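Local coordinates for Baccell_00875 (Bacteroides cellulosilyticus DSM 14838, PDB 5NO8), which is a polysaccharide lyase that probably removes the rhamnose caps next to glucuronic acid on complex arabinogalactan proteins, at residues A[78-83]-A[138-143]; A[167-172]-A[327-332]; A[196-201]-A[222-227]; A[286-291]-A[318-323]. All coordinates share one frame; numbering follows the deposited sequence.

Contact 1: residues A[78-83]-A[138-143]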
loop_
_atom_site.group_PDB
_atom_site.type_symbol
_atom_site.label_atom_id
_atom_site.label_comp_id
_atom_site.label_asym_id
_atom_site.label_seq_id
_atom_site.Cartn_x
_atom_site.Cartn_y
_atom_site.Cartn_z
ATOM N N THR A 78 -10.959 -11.823 23.890
ATOM C CA THR A 78 -11.489 -11.207 25.085
ATOM C C THR A 78 -12.809 -11.857 25.400
ATOM O O THR A 78 -13.744 -11.761 24.609
ATOM C CB THR A 78 -11.627 -9.696 24.891
ATOM O OG1 THR A 78 -10.329 -9.143 24.649
ATOM C CG2 THR A 78 -12.256 -9.038 26.115
ATOM N N VAL A 79 -12.926 -12.453 26.578
ATOM C CA VAL A 79 -14.127 -13.159 26.966
ATOM C C VAL A 79 -14.920 -12.295 27.940
ATOM O O VAL A 79 -14.386 -11.726 28.897
ATOM C CB VAL A 79 -13.872 -14.595 27.472
ATOM C CG1 VAL A 79 -12.910 -14.646 28.601
ATOM C CG2 VAL A 79 -15.178 -15.269 27.868
ATOM N N VAL A 80 -16.198 -12.186 27.648
ATOM C CA VAL A 80 -17.101 -11.359 28.416
ATOM C C VAL A 80 -18.292 -12.166 28.896
ATOM O O VAL A 80 -18.978 -12.825 28.105
ATOM C CB VAL A 80 -17.610 -10.191 27.553
ATOM C CG1 VAL A 80 -18.654 -9.385 28.320
ATOM C CG2 VAL A 80 -16.452 -9.298 27.144
ATOM N N LYS A 81 -18.542 -12.110 30.208
ATOM C CA LYS A 81 -19.674 -12.748 30.860
ATOM C C LYS A 81 -20.212 -11.711 31.803
ATOM O O LYS A 81 -19.620 -11.469 32.860
ATOM C CB LYS A 81 -19.243 -13.971 31.681
ATOM C CG LYS A 81 -18.822 -15.178 30.888
ATOM C CD LYS A 81 -18.763 -16.436 31.766
ATOM C CE LYS A 81 -17.787 -16.313 32.913
ATOM N NZ LYS A 81 -17.387 -17.653 33.450
ATOM N N GLY A 82 -21.282 -11.044 31.407
ATOM C CA GLY A 82 -21.782 -9.895 32.181
ATOM C C GLY A 82 -20.702 -8.831 32.331
ATOM O O GLY A 82 -20.015 -8.483 31.357
ATOM N N ARG A 83 -20.510 -8.341 33.555
ATOM C CA ARG A 83 -19.501 -7.307 33.802
ATOM C C ARG A 83 -18.062 -7.805 33.746
ATOM O O ARG A 83 -17.145 -6.995 33.689
ATOM C CB ARG A 83 -19.754 -6.626 35.148
ATOM C CG ARG A 83 -21.054 -5.863 35.178
ATOM C CD ARG A 83 -21.185 -4.986 36.390
ATOM N NE ARG A 83 -21.496 -5.819 37.539
ATOM C CZ ARG A 83 -20.648 -6.138 38.501
ATOM N NH1 ARG A 83 -19.411 -5.673 38.504
ATOM N NH2 ARG A 83 -21.051 -6.910 39.500
ATOM N N SER A 138 -19.545 -14.071 25.441
ATOM C CA SER A 138 -19.277 -13.297 24.236
ATOM C C SER A 138 -17.766 -13.197 24.080
ATOM O O SER A 138 -17.053 -13.002 25.061
ATOM C CB SER A 138 -19.906 -11.927 24.311
ATOM O OG SER A 138 -21.320 -12.004 24.349
ATOM N N LEU A 139 -17.264 -13.435 22.886
ATOM C CA LEU A 139 -15.836 -13.306 22.615
ATOM C C LEU A 139 -15.660 -12.130 21.673
ATOM O O LEU A 139 -16.320 -12.087 20.632
ATOM C CB LEU A 139 -15.267 -14.569 21.945
ATOM C CG LEU A 139 -15.433 -15.877 22.764
ATOM C CD1 LEU A 139 -14.774 -17.056 22.062
ATOM C CD2 LEU A 139 -14.878 -15.691 24.178
ATOM N N TYR A 140 -14.787 -11.202 22.038
ATOM C CA TYR A 140 -14.474 -10.070 21.218
ATOM C C TYR A 140 -12.985 -10.086 20.887
ATOM O O TYR A 140 -12.165 -10.604 21.663
ATOM C CB TYR A 140 -14.808 -8.800 21.966
ATOM C CG TYR A 140 -16.252 -8.583 22.267
ATOM C CD1 TYR A 140 -17.085 -7.945 21.337
ATOM C CD2 TYR A 140 -16.824 -9.006 23.455
ATOM C CE1 TYR A 140 -18.404 -7.706 21.622
ATOM C CE2 TYR A 140 -18.163 -8.780 23.738
ATOM C CZ TYR A 140 -18.946 -8.134 22.797
ATOM O OH TYR A 140 -20.255 -7.866 23.065
ATOM N N ASP A 141 -12.618 -9.486 19.751
ATOM C CA ASP A 141 -11.209 -9.400 19.342
ATOM C C ASP A 141 -10.531 -10.768 19.429
ATOM O O ASP A 141 -9.508 -10.964 20.097
ATOM C CB ASP A 141 -10.485 -8.328 20.160
ATOM C CG ASP A 141 -10.699 -6.930 19.587
ATOM O OD1 ASP A 141 -11.771 -6.722 18.948
ATOM O OD2 ASP A 141 -9.786 -6.065 19.715
ATOM N N VAL A 142 -11.142 -11.690 18.727
ATOM C CA VAL A 142 -10.674 -13.069 18.615
ATOM C C VAL A 142 -9.742 -13.104 17.397
ATOM O O VAL A 142 -10.140 -12.685 16.315
ATOM C CB VAL A 142 -11.840 -14.046 18.358
ATOM C CG1 VAL A 142 -11.325 -15.491 18.314
ATOM C CG2 VAL A 142 -12.929 -13.856 19.401
ATOM N N ALA A 143 -8.513 -13.579 17.578
ATOM C CA ALA A 143 -7.548 -13.578 16.469
ATOM C C ALA A 143 -6.556 -14.712 16.573
ATOM O O ALA A 143 -6.278 -15.189 17.656
ATOM C CB ALA A 143 -6.825 -12.239 16.369
HETATM O O HOH W 1 -8.662 -10.067 22.613
HETATM O O HOH W 2 -21.493 -12.237 27.086
#
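T78 to V80 and S138 to Y140 run antiparallel, their axes 4.7 Å apart at closest approach, and four backbone hydrogen bonds join T78 to Y140 and V80 to S138, the one from S138 N to V80 O being almost straight at 179°. V79 and L139 make the non-hydrogen-bonded pair between them. On their face of the sheet a single methyl of the leucine does the touching: L139 CD2 lies 3.6 Å from V79 CB and also meets V79 CG2. With CD1 extended away from CA (chi2 -177°), the second methyl, CD2, is the one turned onto V79, and the leucine packs on F77 as well, so a long branched residue suits the place. On the other face V80 CG2 comes up diagonally to the edge of the tyrosine ring, 3.7 Å from Y140 CD2. T78 OG1 shares a hydrogen bond with a water, and that water donates to D141 O; S138 OG, 2.8 Å from its own water oxygen, is tied through it to V80 O. Where the chain turns its corner, D141 gives its carboxylate to Y663 and K664. The chemistry is thus mixed: V79 and L139 on one face; on the other, V80 against the Y140 edge beside the water-bound hydroxyls of T78 and S138, in a surface contact whose four direct hydrogen bonds all run backbone to backbone.

Contact 2: residues A[167-172]-A[327-332]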
loop_
_atom_site.group_PDB
_atom_site.type_symbol
_atom_site.label_atom_id
_atom_site.label_comp_id
_atom_site.label_asym_id
_atom_site.label_seq_id
_atom_site.Cartn_x
_atom_site.Cartn_y
_atom_site.Cartn_z
ATOM N N ILE A 167 -3.364 -9.603 2.088
ATOM C CA ILE A 167 -4.413 -10.059 3.001
ATOM C C ILE A 167 -5.753 -9.548 2.493
ATOM O O ILE A 167 -5.865 -8.363 2.195
ATOM C CB ILE A 167 -4.183 -9.513 4.411
ATOM C CG1 ILE A 167 -2.784 -9.893 4.905
ATOM C CG2 ILE A 167 -5.252 -10.045 5.373
ATOM C CD1 ILE A 167 -2.372 -9.096 6.117
ATOM N N TRP A 168 -6.735 -10.434 2.381
ATOM C CA TRP A 168 -8.104 -10.024 2.081
ATOM C C TRP A 168 -9.025 -10.454 3.191
ATOM O O TRP A 168 -9.240 -11.674 3.401
ATOM C CB TRP A 168 -8.609 -10.526 0.741
ATOM C CG TRP A 168 -9.996 -10.052 0.446
ATOM C CD1 TRP A 168 -11.035 -10.812 -0.008
ATOM C CD2 TRP A 168 -10.519 -8.722 0.631
ATOM N NE1 TRP A 168 -12.158 -10.043 -0.110
ATOM C CE2 TRP A 168 -11.875 -8.759 0.245
ATOM C CE3 TRP A 168 -9.964 -7.498 1.043
ATOM C CZ2 TRP A 168 -12.706 -7.628 0.278
ATOM C CZ3 TRP A 168 -10.800 -6.381 1.108
ATOM C CH2 TRP A 168 -12.160 -6.466 0.707
ATOM N N LYS A 169 -9.588 -9.449 3.865
ATOM C CA LYS A 169 -10.543 -9.652 4.948
ATOM C C LYS A 169 -11.950 -9.959 4.418
ATOM O O LYS A 169 -12.936 -9.336 4.804
ATOM C CB LYS A 169 -10.548 -8.428 5.897
ATOM C CG LYS A 169 -10.984 -7.121 5.251
ATOM C CD LYS A 169 -10.945 -5.940 6.225
ATOM C CE LYS A 169 -11.560 -4.722 5.539
ATOM N NZ LYS A 169 -11.556 -3.518 6.386
ATOM N N GLY A 170 -12.051 -10.962 3.566
ATOM C CA GLY A 170 -13.282 -11.229 2.822
ATOM C C GLY A 170 -14.272 -12.158 3.477
ATOM O O GLY A 170 -15.024 -12.850 2.769
ATOM N N GLY A 171 -14.302 -12.196 4.802
ATOM C CA GLY A 171 -15.320 -12.990 5.509
ATOM C C GLY A 171 -15.131 -14.476 5.230
ATOM O O GLY A 171 -14.041 -15.022 5.463
ATOM N N SER A 172 -16.182 -15.125 4.715
ATOM C CA SER A 172 -16.125 -16.550 4.372
ATOM C C SER A 172 -15.177 -16.829 3.231
ATOM O O SER A 172 -14.738 -17.965 3.087
ATOM C CB SER A 172 -17.506 -17.116 4.012
ATOM O OG SER A 172 -18.469 -16.806 5.010
ATOM N N GLN A 327 -20.708 -15.521 3.547
ATOM C CA GLN A 327 -20.785 -14.134 3.121
ATOM C C GLN A 327 -19.434 -13.603 2.784
ATOM O O GLN A 327 -18.427 -13.975 3.380
ATOM C CB GLN A 327 -21.444 -13.218 4.148
ATOM C CG GLN A 327 -20.702 -13.033 5.445
ATOM C CD GLN A 327 -21.446 -12.106 6.388
ATOM O OE1 GLN A 327 -21.989 -12.549 7.404
ATOM N NE2 GLN A 327 -21.475 -10.812 6.058
ATOM N N THR A 328 -19.431 -12.702 1.829
ATOM C CA THR A 328 -18.210 -11.958 1.497
ATOM C C THR A 328 -18.616 -10.612 0.951
ATOM O O THR A 328 -19.810 -10.349 0.798
ATOM C CB THR A 328 -17.285 -12.775 0.545
ATOM O OG1 THR A 328 -15.994 -12.154 0.431
ATOM C CG2 THR A 328 -17.851 -12.964 -0.845
ATOM N N HIS A 329 -17.641 -9.752 0.676
ATOM C CA HIS A 329 -17.929 -8.389 0.278
ATOM C C HIS A 329 -16.897 -7.767 -0.663
ATOM O O HIS A 329 -15.838 -8.349 -0.937
ATOM C CB HIS A 329 -18.089 -7.519 1.532
ATOM C CG HIS A 329 -16.794 -7.044 2.123
ATOM N ND1 HIS A 329 -15.943 -7.869 2.817
ATOM C CD2 HIS A 329 -16.194 -5.832 2.081
ATOM C CE1 HIS A 329 -14.893 -7.166 3.222
ATOM N NE2 HIS A 329 -15.017 -5.929 2.786
ATOM N N ALA A 330 -17.283 -6.602 -1.171
ATOM C CA ALA A 330 -16.406 -5.664 -1.861
ATOM C C ALA A 330 -16.592 -4.267 -1.293
ATOM O O ALA A 330 -17.694 -3.909 -0.879
ATOM C CB ALA A 330 -16.695 -5.654 -3.338
ATOM N N ASP A 331 -15.503 -3.487 -1.258
ATOM C CA ASP A 331 -15.523 -2.106 -0.737
ATOM C C ASP A 331 -15.294 -1.120 -1.896
ATOM O O ASP A 331 -14.235 -1.152 -2.531
ATOM C CB ASP A 331 -14.433 -1.891 0.298
ATOM C CG ASP A 331 -14.620 -2.739 1.543
ATOM O OD1 ASP A 331 -15.743 -2.721 2.111
ATOM O OD2 ASP A 331 -13.630 -3.406 1.961
ATOM N N CYS A 332 -16.289 -0.274 -2.163
ATOM C CA CYS A 332 -16.243 0.737 -3.205
ATOM C C CYS A 332 -16.478 2.118 -2.606
ATOM O O CYS A 332 -17.008 2.253 -1.493
ATOM C CB CYS A 332 -17.305 0.483 -4.268
ATOM S SG CYS A 332 -17.065 -1.096 -5.085
HETATM O O HOH W 3 -14.688 -10.763 -1.414
#
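T328 OG1 donates to G170 O at 2.6 Å, from a position tilted out of the carbonyl plane, and accepts a bond from a bridging water. That water takes the indole N-H of W168, its oxygen 2.9 Å from W168 NE1, and donates also to H329 O. S172 and Q327 grip each other twice: S172 N bonds to Q327 O, and Q327 N to S172 OG at 3.0 Å. H329 CG sits between its backbone N and carbonyl carbon (chi1 82°), which brings the imidazole to W168. The rings of W168 and H329 meet obliquely, planes 31° apart, with W168 CZ2 over one imidazole face toward its rim and K169 O at the edge, 3.3 Å from H329 CE1. In the next shell, H329 NE2 donates to D331 OD2 at 3.0 Å, meeting the oxygen from above the carboxylate plane, and this bond helps fix the turn of the imidazole. The same oxygen lies at the edge of the indole. The glycines suit their places, since a CB on G171 would run into Q327 O and one on G170 into W168 NE1. The indole is backed by Y175, Q582 and P583, and H329 packs on R317 and D319. The contact thus lets the chain leaving strand 163-168, an outermost strand of its antiparallel sheet, lie against strand 326-335, whose T328 and A330 pair with F320 and F318 of strand 314-322.

Contact 3: residues A[196-201]-A[222-227]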
loop_
_atom_site.group_PDB
_atom_site.type_symbol
_atom_site.label_atom_id
_atom_site.label_comp_id
_atom_site.label_asym_id
_atom_site.label_seq_id
_atom_site.Cartn_x
_atom_site.Cartn_y
_atom_site.Cartn_z
ATOM N N ALA A 196 -14.902 -17.583 9.014
ATOM C CA ALA A 196 -14.638 -16.293 8.380
ATOM C C ALA A 196 -13.500 -15.540 9.032
ATOM O O ALA A 196 -13.206 -15.732 10.218
ATOM C CB ALA A 196 -15.895 -15.445 8.394
ATOM N N ILE A 197 -12.874 -14.675 8.243
ATOM C CA ILE A 197 -11.918 -13.701 8.756
ATOM C C ILE A 197 -12.474 -12.327 8.388
ATOM O O ILE A 197 -12.739 -12.038 7.211
ATOM C CB ILE A 197 -10.497 -13.907 8.197
ATOM C CG1 ILE A 197 -9.895 -15.222 8.687
ATOM C CG2 ILE A 197 -9.565 -12.738 8.550
ATOM C CD1 ILE A 197 -9.746 -15.328 10.191
ATOM N N ARG A 198 -12.681 -11.499 9.404
ATOM C CA ARG A 198 -13.314 -10.191 9.233
ATOM C C ARG A 198 -12.346 -9.021 9.124
ATOM O O ARG A 198 -12.719 -7.950 8.673
ATOM C CB ARG A 198 -14.315 -9.918 10.349
ATOM C CG ARG A 198 -13.651 -9.661 11.682
ATOM C CD ARG A 198 -14.421 -8.811 12.672
ATOM N NE ARG A 198 -13.709 -8.902 13.968
ATOM C CZ ARG A 198 -12.807 -8.033 14.447
ATOM N NH1 ARG A 198 -12.483 -6.912 13.795
ATOM N NH2 ARG A 198 -12.216 -8.274 15.636
ATOM N N ASN A 199 -11.122 -9.191 9.620
ATOM C CA ASN A 199 -10.137 -8.124 9.584
ATOM C C ASN A 199 -8.783 -8.689 9.975
ATOM O O ASN A 199 -8.629 -9.894 10.121
ATOM C CB ASN A 199 -10.528 -6.984 10.552
ATOM C CG ASN A 199 -10.225 -5.623 9.965
ATOM O OD1 ASN A 199 -9.169 -5.441 9.392
ATOM N ND2 ASN A 199 -11.177 -4.672 10.083
ATOM N N TYR A 200 -7.789 -7.832 10.076
ATOM C CA TYR A 200 -6.520 -8.240 10.650
ATOM C C TYR A 200 -5.919 -7.129 11.494
ATOM O O TYR A 200 -6.276 -5.970 11.369
ATOM C CB TYR A 200 -5.539 -8.708 9.578
ATOM C CG TYR A 200 -5.008 -7.605 8.676
ATOM C CD1 TYR A 200 -5.737 -7.191 7.576
ATOM C CD2 TYR A 200 -3.781 -6.985 8.929
ATOM C CE1 TYR A 200 -5.260 -6.219 6.730
ATOM C CE2 TYR A 200 -3.284 -5.991 8.083
ATOM C CZ TYR A 200 -4.050 -5.597 6.998
ATOM O OH TYR A 200 -3.624 -4.623 6.118
ATOM N N GLU A 201 -4.994 -7.524 12.356
ATOM C CA GLU A 201 -4.273 -6.611 13.203
ATOM C C GLU A 201 -2.800 -6.763 12.963
ATOM O O GLU A 201 -2.342 -7.786 12.463
ATOM C CB GLU A 201 -4.544 -6.915 14.664
ATOM C CG GLU A 201 -5.942 -6.559 15.095
ATOM C CD GLU A 201 -6.236 -7.041 16.500
ATOM O OE1 GLU A 201 -5.810 -6.348 17.444
ATOM O OE2 GLU A 201 -6.856 -8.128 16.649
ATOM N N LEU A 222 -11.125 -13.144 13.670
ATOM C CA LEU A 222 -12.361 -13.865 13.476
ATOM C C LEU A 222 -13.518 -12.901 13.783
ATOM O O LEU A 222 -13.309 -11.836 14.404
ATOM C CB LEU A 222 -12.433 -15.082 14.430
ATOM C CG LEU A 222 -11.614 -16.289 14.012
ATOM C CD1 LEU A 222 -10.127 -16.019 14.045
ATOM C CD2 LEU A 222 -11.985 -17.505 14.878
ATOM N N PRO A 223 -14.745 -13.269 13.380
ATOM C CA PRO A 223 -15.877 -12.492 13.849
ATOM C C PRO A 223 -15.967 -12.476 15.371
ATOM O O PRO A 223 -15.515 -13.430 16.033
ATOM C CB PRO A 223 -17.095 -13.231 13.254
ATOM C CG PRO A 223 -16.528 -14.067 12.152
ATOM C CD PRO A 223 -15.177 -14.463 12.631
ATOM N N ASP A 224 -16.545 -11.415 15.927
ATOM C CA ASP A 224 -16.936 -11.463 17.325
ATOM C C ASP A 224 -18.018 -12.546 17.467
ATOM O O ASP A 224 -18.832 -12.735 16.564
ATOM C CB ASP A 224 -17.400 -10.097 17.813
ATOM C CG ASP A 224 -16.248 -9.062 17.893
ATOM O OD1 ASP A 224 -15.021 -9.367 18.036
ATOM O OD2 ASP A 224 -16.591 -7.859 17.858
ATOM N N LEU A 225 -17.996 -13.274 18.578
ATOM C CA LEU A 225 -18.785 -14.502 18.730
ATOM C C LEU A 225 -19.648 -14.426 19.991
ATOM O O LEU A 225 -19.330 -13.702 20.964
ATOM C CB LEU A 225 -17.874 -15.743 18.836
ATOM C CG LEU A 225 -16.837 -15.998 17.742
ATOM C CD1 LEU A 225 -15.909 -17.154 18.045
ATOM C CD2 LEU A 225 -17.574 -16.232 16.443
ATOM N N LEU A 226 -20.742 -15.172 19.953
ATOM C CA LEU A 226 -21.559 -15.405 21.133
ATOM C C LEU A 226 -21.757 -16.912 21.180
ATOM O O LEU A 226 -22.319 -17.467 20.234
ATOM C CB LEU A 226 -22.894 -14.660 21.014
ATOM C CG LEU A 226 -23.886 -14.768 22.174
ATOM C CD1 LEU A 226 -23.290 -14.474 23.491
ATOM C CD2 LEU A 226 -25.048 -13.811 21.965
ATOM N N LEU A 227 -21.267 -17.563 22.242
ATOM C CA LEU A 227 -21.325 -19.015 22.330
ATOM C C LEU A 227 -22.094 -19.422 23.564
ATOM O O LEU A 227 -21.700 -19.091 24.665
ATOM C CB LEU A 227 -19.938 -19.628 22.369
ATOM C CG LEU A 227 -19.066 -19.396 21.144
ATOM C CD1 LEU A 227 -17.700 -19.986 21.416
ATOM C CD2 LEU A 227 -19.729 -19.989 19.911
HETATM O O HOH W 4 -13.119 -10.840 16.857
#
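The guanidinium of R198 has P223 CA at its edge, and in its plane a water that accepts from NH2 and donates to both L222 O and D224 OD1. L222 O itself stands obliquely to the group: R198 NE donates to it at 3.0 Å, a bent bond of 131°. D224 OD1 is likewise well out of the plane, 3.9 Å from R198 NH2, so this long salt bridge is one of charge alone, the water carrying the directed bonds. Y663 adds a cation-pi contact to R198. The arginine reaches the spot with CG between its backbone N and carbonyl carbon (chi1 71°), then runs extended, CG lying over the L222 carbonyl. Beside it the contact is apolar. I197 CD1 meets L222 CD1 at 3.9 Å, and A196 CB touches P223 CG. An alanine at R198 removes the NE donor to L222 O and the water's NH2 partner, and would probably leave D224 with less compensating charge. D224 OD1 also accepts from D141 N. Chemically, one arginine binds a backbone carbonyl directly and a carboxylate through water, while the aliphatic residues beside it bury A196 O without any partner in the model.

Contact 4: residues A[286-291]-A[318-323]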
loop_
_atom_site.group_PDB
_atom_site.type_symbol
_atom_site.label_atom_id
_atom_site.label_comp_id
_atom_site.label_asym_id
_atom_site.label_seq_id
_atom_site.Cartn_x
_atom_site.Cartn_y
_atom_site.Cartn_z
ATOM N N CYS A 286 -27.950 -17.433 -3.752
ATOM C CA CYS A 286 -27.063 -16.271 -3.687
ATOM C C CYS A 286 -27.892 -15.000 -3.698
ATOM O O CYS A 286 -28.738 -14.838 -4.576
ATOM C CB CYS A 286 -26.110 -16.244 -4.854
ATOM S SG CYS A 286 -24.933 -14.866 -4.725
ATOM N N THR A 287 -27.703 -14.147 -2.695
ATOM C CA THR A 287 -28.371 -12.853 -2.616
ATOM C C THR A 287 -27.297 -11.805 -2.356
ATOM O O THR A 287 -26.140 -12.133 -2.019
ATOM C CB THR A 287 -29.400 -12.765 -1.464
ATOM O OG1 THR A 287 -28.782 -13.117 -0.221
ATOM C CG2 THR A 287 -30.604 -13.672 -1.719
ATOM N N ALA A 288 -27.669 -10.551 -2.518
ATOM C CA ALA A 288 -26.734 -9.467 -2.321
ATOM C C ALA A 288 -27.343 -8.283 -1.641
ATOM O O ALA A 288 -28.561 -8.091 -1.674
ATOM C CB ALA A 288 -26.148 -9.036 -3.642
ATOM N N LYS A 289 -26.478 -7.464 -1.043
ATOM C CA LYS A 289 -26.883 -6.202 -0.441
ATOM C C LYS A 289 -25.900 -5.091 -0.826
ATOM O O LYS A 289 -24.728 -5.359 -1.109
ATOM C CB LYS A 289 -26.967 -6.300 1.073
ATOM C CG LYS A 289 -28.034 -7.247 1.588
ATOM C CD LYS A 289 -28.129 -7.319 3.108
ATOM C CE LYS A 289 -29.048 -8.484 3.522
ATOM N NZ LYS A 289 -29.193 -8.502 5.012
ATOM N N MET A 290 -26.419 -3.871 -0.876
ATOM C CA MET A 290 -25.644 -2.668 -1.123
ATOM C C MET A 290 -25.856 -1.779 0.088
ATOM O O MET A 290 -26.996 -1.363 0.345
ATOM C CB MET A 290 -26.152 -1.969 -2.382
ATOM C CG MET A 290 -25.436 -0.717 -2.737
ATOM S SD MET A 290 -26.163 -0.123 -4.303
ATOM C CE MET A 290 -25.367 1.454 -4.287
ATOM N N ASN A 291 -24.794 -1.499 0.843
ATOM C CA ASN A 291 -24.934 -0.838 2.167
ATOM C C ASN A 291 -26.093 -1.413 3.017
ATOM O O ASN A 291 -26.902 -0.685 3.574
ATOM C CB ASN A 291 -25.080 0.670 1.986
ATOM C CG ASN A 291 -23.800 1.313 1.538
ATOM O OD1 ASN A 291 -22.730 0.716 1.669
ATOM N ND2 ASN A 291 -23.888 2.560 1.066
ATOM N N PHE A 318 -20.652 -3.771 -0.954
ATOM C CA PHE A 318 -21.486 -4.802 -1.549
ATOM C C PHE A 318 -21.242 -6.100 -0.793
ATOM O O PHE A 318 -20.087 -6.528 -0.683
ATOM C CB PHE A 318 -21.119 -4.987 -3.014
ATOM C CG PHE A 318 -21.508 -3.823 -3.889
ATOM C CD1 PHE A 318 -22.815 -3.658 -4.271
ATOM C CD2 PHE A 318 -20.565 -2.903 -4.333
ATOM C CE1 PHE A 318 -23.178 -2.621 -5.100
ATOM C CE2 PHE A 318 -20.930 -1.841 -5.141
ATOM C CZ PHE A 318 -22.244 -1.716 -5.534
ATOM N N ASP A 319 -22.307 -6.732 -0.291
ATOM C CA ASP A 319 -22.230 -8.038 0.373
ATOM C C ASP A 319 -22.899 -9.113 -0.486
ATOM O O ASP A 319 -23.958 -8.845 -1.050
ATOM C CB ASP A 319 -22.905 -8.010 1.740
ATOM C CG ASP A 319 -22.125 -7.233 2.768
ATOM O OD1 ASP A 319 -21.039 -7.688 3.206
ATOM O OD2 ASP A 319 -22.591 -6.162 3.171
ATOM N N PHE A 320 -22.232 -10.259 -0.662
ATOM C CA PHE A 320 -22.868 -11.463 -1.209
ATOM C C PHE A 320 -23.104 -12.490 -0.099
ATOM O O PHE A 320 -22.261 -12.691 0.768
ATOM C CB PHE A 320 -22.019 -12.111 -2.288
ATOM C CG PHE A 320 -21.968 -11.334 -3.555
ATOM C CD1 PHE A 320 -22.927 -11.510 -4.538
ATOM C CD2 PHE A 320 -20.964 -10.403 -3.759
ATOM C CE1 PHE A 320 -22.890 -10.772 -5.705
ATOM C CE2 PHE A 320 -20.914 -9.670 -4.925
ATOM C CZ PHE A 320 -21.871 -9.847 -5.904
ATOM N N TYR A 321 -24.260 -13.144 -0.157
ATOM C CA TYR A 321 -24.656 -14.153 0.817
ATOM C C TYR A 321 -24.981 -15.376 0.001
ATOM O O TYR A 321 -25.714 -15.273 -0.996
ATOM C CB TYR A 321 -25.883 -13.718 1.609
ATOM C CG TYR A 321 -25.646 -12.462 2.393
ATOM C CD1 TYR A 321 -25.095 -12.500 3.677
ATOM C CD2 TYR A 321 -25.903 -11.224 1.820
ATOM C CE1 TYR A 321 -24.849 -11.331 4.377
ATOM C CE2 TYR A 321 -25.648 -10.064 2.513
ATOM C CZ TYR A 321 -25.129 -10.125 3.772
ATOM O OH TYR A 321 -24.871 -8.952 4.413
ATOM N N TYR A 322 -24.421 -16.526 0.370
ATOM C CA TYR A 322 -24.470 -17.716 -0.496
ATOM C C TYR A 322 -24.286 -18.992 0.323
ATOM O O TYR A 322 -23.755 -18.969 1.429
ATOM C CB TYR A 322 -23.442 -17.652 -1.658
ATOM C CG TYR A 322 -22.031 -17.450 -1.202
ATOM C CD1 TYR A 322 -21.597 -16.193 -0.770
ATOM C CD2 TYR A 322 -21.129 -18.499 -1.161
ATOM C CE1 TYR A 322 -20.311 -16.008 -0.281
ATOM C CE2 TYR A 322 -19.840 -18.315 -0.715
ATOM C CZ TYR A 322 -19.435 -17.061 -0.268
ATOM O OH TYR A 322 -18.143 -16.895 0.251
ATOM N N ASN A 323 -24.758 -20.098 -0.251
ATOM C CA ASN A 323 -24.545 -21.451 0.315
ATOM C C ASN A 323 -24.954 -21.587 1.781
ATOM O O ASN A 323 -24.243 -22.169 2.613
ATOM C CB ASN A 323 -23.088 -21.911 0.071
ATOM C CG ASN A 323 -22.747 -22.059 -1.404
ATOM O OD1 ASN A 323 -21.592 -22.340 -1.771
ATOM N ND2 ASN A 323 -23.707 -21.834 -2.252
HETATM O O HOH W 5 -28.828 -15.650 0.501
#
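With CG anti to the carbonyl carbon in both (chi1 -61° and -65°), Y321 and K289, on one face of the sheet, are turned so that ring and aliphatic chain cross at about a right angle. The lysine chain is extended beyond CG, so its methylenes pass the tyrosine, with K289 CD 3.7 Å from Y321 CE2 and close to the hydroxyl. T287 OG1 meets the base of the same tyrosine, 3.5 Å from Y321 CB, and also binds a water. An alanine in place of Y321 would probably strip the K289 methylenes of their cover and let the lysine chain swing more freely. The face bearing A288, M290, F318 and F320 is apolar. M290, fully extended, lies side by side with F318, its CG 3.8 Å from F318 CE1, while its sulfur makes an oblique Met-aromatic contact with the same ring; C286 SG comes to the edge of the F320 ring, 3.9 Å from F320 CD1. A288 CA lies 3.1 Å from D319 O, a CA-H...O contact of the antiparallel pairing, and its small CB meets the F320 ring. Four backbone hydrogen bonds pair T287 with Y321 and K289 with D319, whose carboxylate is held by R317. In the mixed sheet, strand 287-290 lies between 293-300 and 314-322, with 326-335 beyond the latter, and F318 and F320 pack against V275 of strand 272-278.

In the fold
Contacts 1, 3, 2 and 4 form a chain of neighbours through the β-rich part of the protein, successive centres lying 11 to 12 Å apart. Contacts 1 and 3 reach one mixed sheet, in which strands 137-145 and 225-227 are neighbours, joined for instance by L139 N and L225 O. Contact 3 meets contact 2 through G171 N and I197 O. Contacts 2 and 4 share another mixed sheet through adjacent strands 314-322 and 326-335. Along the chain contact 1 closes first, and contacts 3 and 4 are nested in the long loop closed by contact 2. Contact 2 therefore ties the earlier β-sheets to the later one, ahead of the largely helical C-terminal part.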